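Local coordinates for protein kinase containing Z-DNA binding domains (Danio rerio, PDB 4LB6), which binds left-handed Z-DNA through the Zalpha domain that makes up this chain and, as a whole protein, probably phosphorylates translation initiation factor eIF2alpha, at residues Q50-F56 and W67-E71. Sequence-based numbering, arbitrary orientation.
Sequences QASKQVF and WNLVE
Phe-56 and Asn-68 form an antiparallel hydrogen-bonded pair: Phe-56 N donates to Asn-68 O at 2.9 Å, and Asn-68 N returns a bond to Phe-56 O at 3.0 Å. One residue beyond the Val-55/Leu-69 non-hydrogen-bonded pair, Val-70 N reaches Gln-54 O at 3.2 Å, nearly straight at its hydrogen (169°) but from above the carbonyl plane. Trp-67 CA adds a weaker CH...O contact to Phe-56 O. On the face shared by Phe-56 and Asn-68 the two side chains run alongside each other, ring and amide planes 25° apart. Phe-56 CG sits between its backbone N and carbonyl carbon (chi1 65°), which brings the ring toward the partner strand, where CE1 at its edge meets Leu-69 O at 3.1 Å, close to the ring plane. Val-70 CG2 packs against Phe-56 CD1 and against the Lys-53 carbonyl. The buried Val-55 splits its branches, CG2 lying 3.7 Å from Trp-67 CE3 and CG1 touching Leu-69 CD2. Gln-50 CB abuts the edge of the indole at CZ3 (3.9 Å), while its OE1 accepts a hydrogen bond from Lys-57. A Schellman motif with Lys-53 at C-prime ends helix 39-51 and turns the chain into strand 55-58, which pairs with strand 66-69 as the wing of this winged helix-turn-helix domain. Trp-67 meets Tyr-47 of helix 39-51 edge-to-face, and Val-55 and Leu-69 rest on Leu-20 of helix 10-23.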
# COMPACT_ATOMS: atom_id res chain seq x y z
N GLN A 50 -10.95 22.11 -4.11
CA GLN A 50 -10.34 22.88 -3.03
C GLN A 50 -9.97 24.28 -3.58
O GLN A 50 -10.13 25.34 -2.90
CB GLN A 50 -9.12 22.12 -2.51
CG GLN A 50 -8.19 22.95 -1.64
CD GLN A 50 -6.79 22.33 -1.53
OE1 GLN A 50 -6.42 21.89 -0.45
NE2 GLN A 50 -6.02 22.31 -2.64
N ALA A 51 -9.48 24.30 -4.82
CA ALA A 51 -9.00 25.55 -5.40
C ALA A 51 -10.21 26.44 -5.59
O ALA A 51 -10.08 27.65 -5.50
CB ALA A 51 -8.29 25.31 -6.73
N SER A 52 -11.37 25.84 -5.79
CA SER A 52 -12.61 26.60 -6.02
C SER A 52 -13.45 26.81 -4.77
O SER A 52 -14.63 27.18 -4.85
CB SER A 52 -13.43 26.01 -7.16
OG SER A 52 -13.97 24.74 -6.82
N LYS A 53 -12.82 26.62 -3.62
CA LYS A 53 -13.40 26.83 -2.30
C LYS A 53 -14.67 26.06 -2.03
O LYS A 53 -15.51 26.51 -1.25
CB LYS A 53 -13.65 28.33 -2.03
CG LYS A 53 -12.40 29.19 -1.96
CD LYS A 53 -11.48 28.85 -0.77
CE LYS A 53 -10.44 29.97 -0.52
NZ LYS A 53 -9.13 29.44 0.04
N GLN A 54 -14.81 24.90 -2.66
CA GLN A 54 -15.96 24.04 -2.40
C GLN A 54 -15.70 22.93 -1.35
O GLN A 54 -16.61 22.49 -0.69
CB GLN A 54 -16.47 23.45 -3.72
CG GLN A 54 -17.14 24.48 -4.61
CD GLN A 54 -17.45 23.95 -5.99
OE1 GLN A 54 -16.68 24.18 -6.94
NE2 GLN A 54 -18.57 23.23 -6.13
N VAL A 55 -14.45 22.48 -1.21
CA VAL A 55 -14.07 21.53 -0.18
C VAL A 55 -12.75 22.01 0.43
O VAL A 55 -12.06 22.88 -0.13
CB VAL A 55 -13.81 20.08 -0.74
CG1 VAL A 55 -15.05 19.57 -1.55
CG2 VAL A 55 -12.54 20.07 -1.59
N PHE A 56 -12.37 21.43 1.55
CA PHE A 56 -11.04 21.77 2.10
C PHE A 56 -10.42 20.56 2.71
O PHE A 56 -11.10 19.60 3.06
CB PHE A 56 -11.11 22.90 3.14
CG PHE A 56 -11.88 22.53 4.38
CD1 PHE A 56 -13.24 22.47 4.35
CD2 PHE A 56 -11.22 22.23 5.56
CE1 PHE A 56 -13.97 22.15 5.49
CE2 PHE A 56 -11.93 21.89 6.70
CZ PHE A 56 -13.31 21.86 6.66
N TRP A 67 -10.79 15.24 3.86
CA TRP A 67 -11.50 16.22 3.07
C TRP A 67 -12.89 16.47 3.66
O TRP A 67 -13.46 15.56 4.22
CB TRP A 67 -11.64 15.70 1.64
CG TRP A 67 -10.29 15.57 0.98
CD1 TRP A 67 -9.49 14.48 0.96
CD2 TRP A 67 -9.61 16.59 0.26
NE1 TRP A 67 -8.31 14.75 0.23
CE2 TRP A 67 -8.36 16.06 -0.17
CE3 TRP A 67 -9.93 17.91 -0.04
CZ2 TRP A 67 -7.44 16.81 -0.93
CZ3 TRP A 67 -9.02 18.65 -0.76
CH2 TRP A 67 -7.80 18.10 -1.19
N ASN A 68 -13.39 17.68 3.53
CA ASN A 68 -14.79 17.95 3.85
C ASN A 68 -15.33 19.12 3.04
O ASN A 68 -14.58 19.84 2.40
CB ASN A 68 -14.93 18.22 5.35
CG ASN A 68 -16.32 17.93 5.87
OD1 ASN A 68 -17.23 17.61 5.10
ND2 ASN A 68 -16.51 18.06 7.18
N LEU A 69 -16.64 19.31 3.06
CA LEU A 69 -17.23 20.47 2.44
C LEU A 69 -16.90 21.76 3.20
O LEU A 69 -16.89 21.79 4.41
CB LEU A 69 -18.78 20.31 2.39
CG LEU A 69 -19.28 19.16 1.51
CD1 LEU A 69 -20.77 19.15 1.46
CD2 LEU A 69 -18.72 19.28 0.09
N VAL A 70 -16.64 22.81 2.46
CA VAL A 70 -16.55 24.14 3.04
C VAL A 70 -17.93 24.47 3.66
O VAL A 70 -18.96 24.16 3.07
CB VAL A 70 -16.17 25.14 1.92
CG1 VAL A 70 -16.35 26.56 2.36
CG2 VAL A 70 -14.72 24.87 1.43
N GLU A 71 -17.95 25.02 4.88
CA GLU A 71 -19.18 25.61 5.47
C GLU A 71 -20.48 24.78 5.47
O GLU A 71 -20.47 23.57 5.19
CB GLU A 71 -19.45 26.96 4.82
CG GLU A 71 -18.60 28.02 5.42
CD GLU A 71 -18.86 28.15 6.91
OE1 GLU A 71 -19.96 28.66 7.28
OE2 GLU A 71 -17.99 27.74 7.70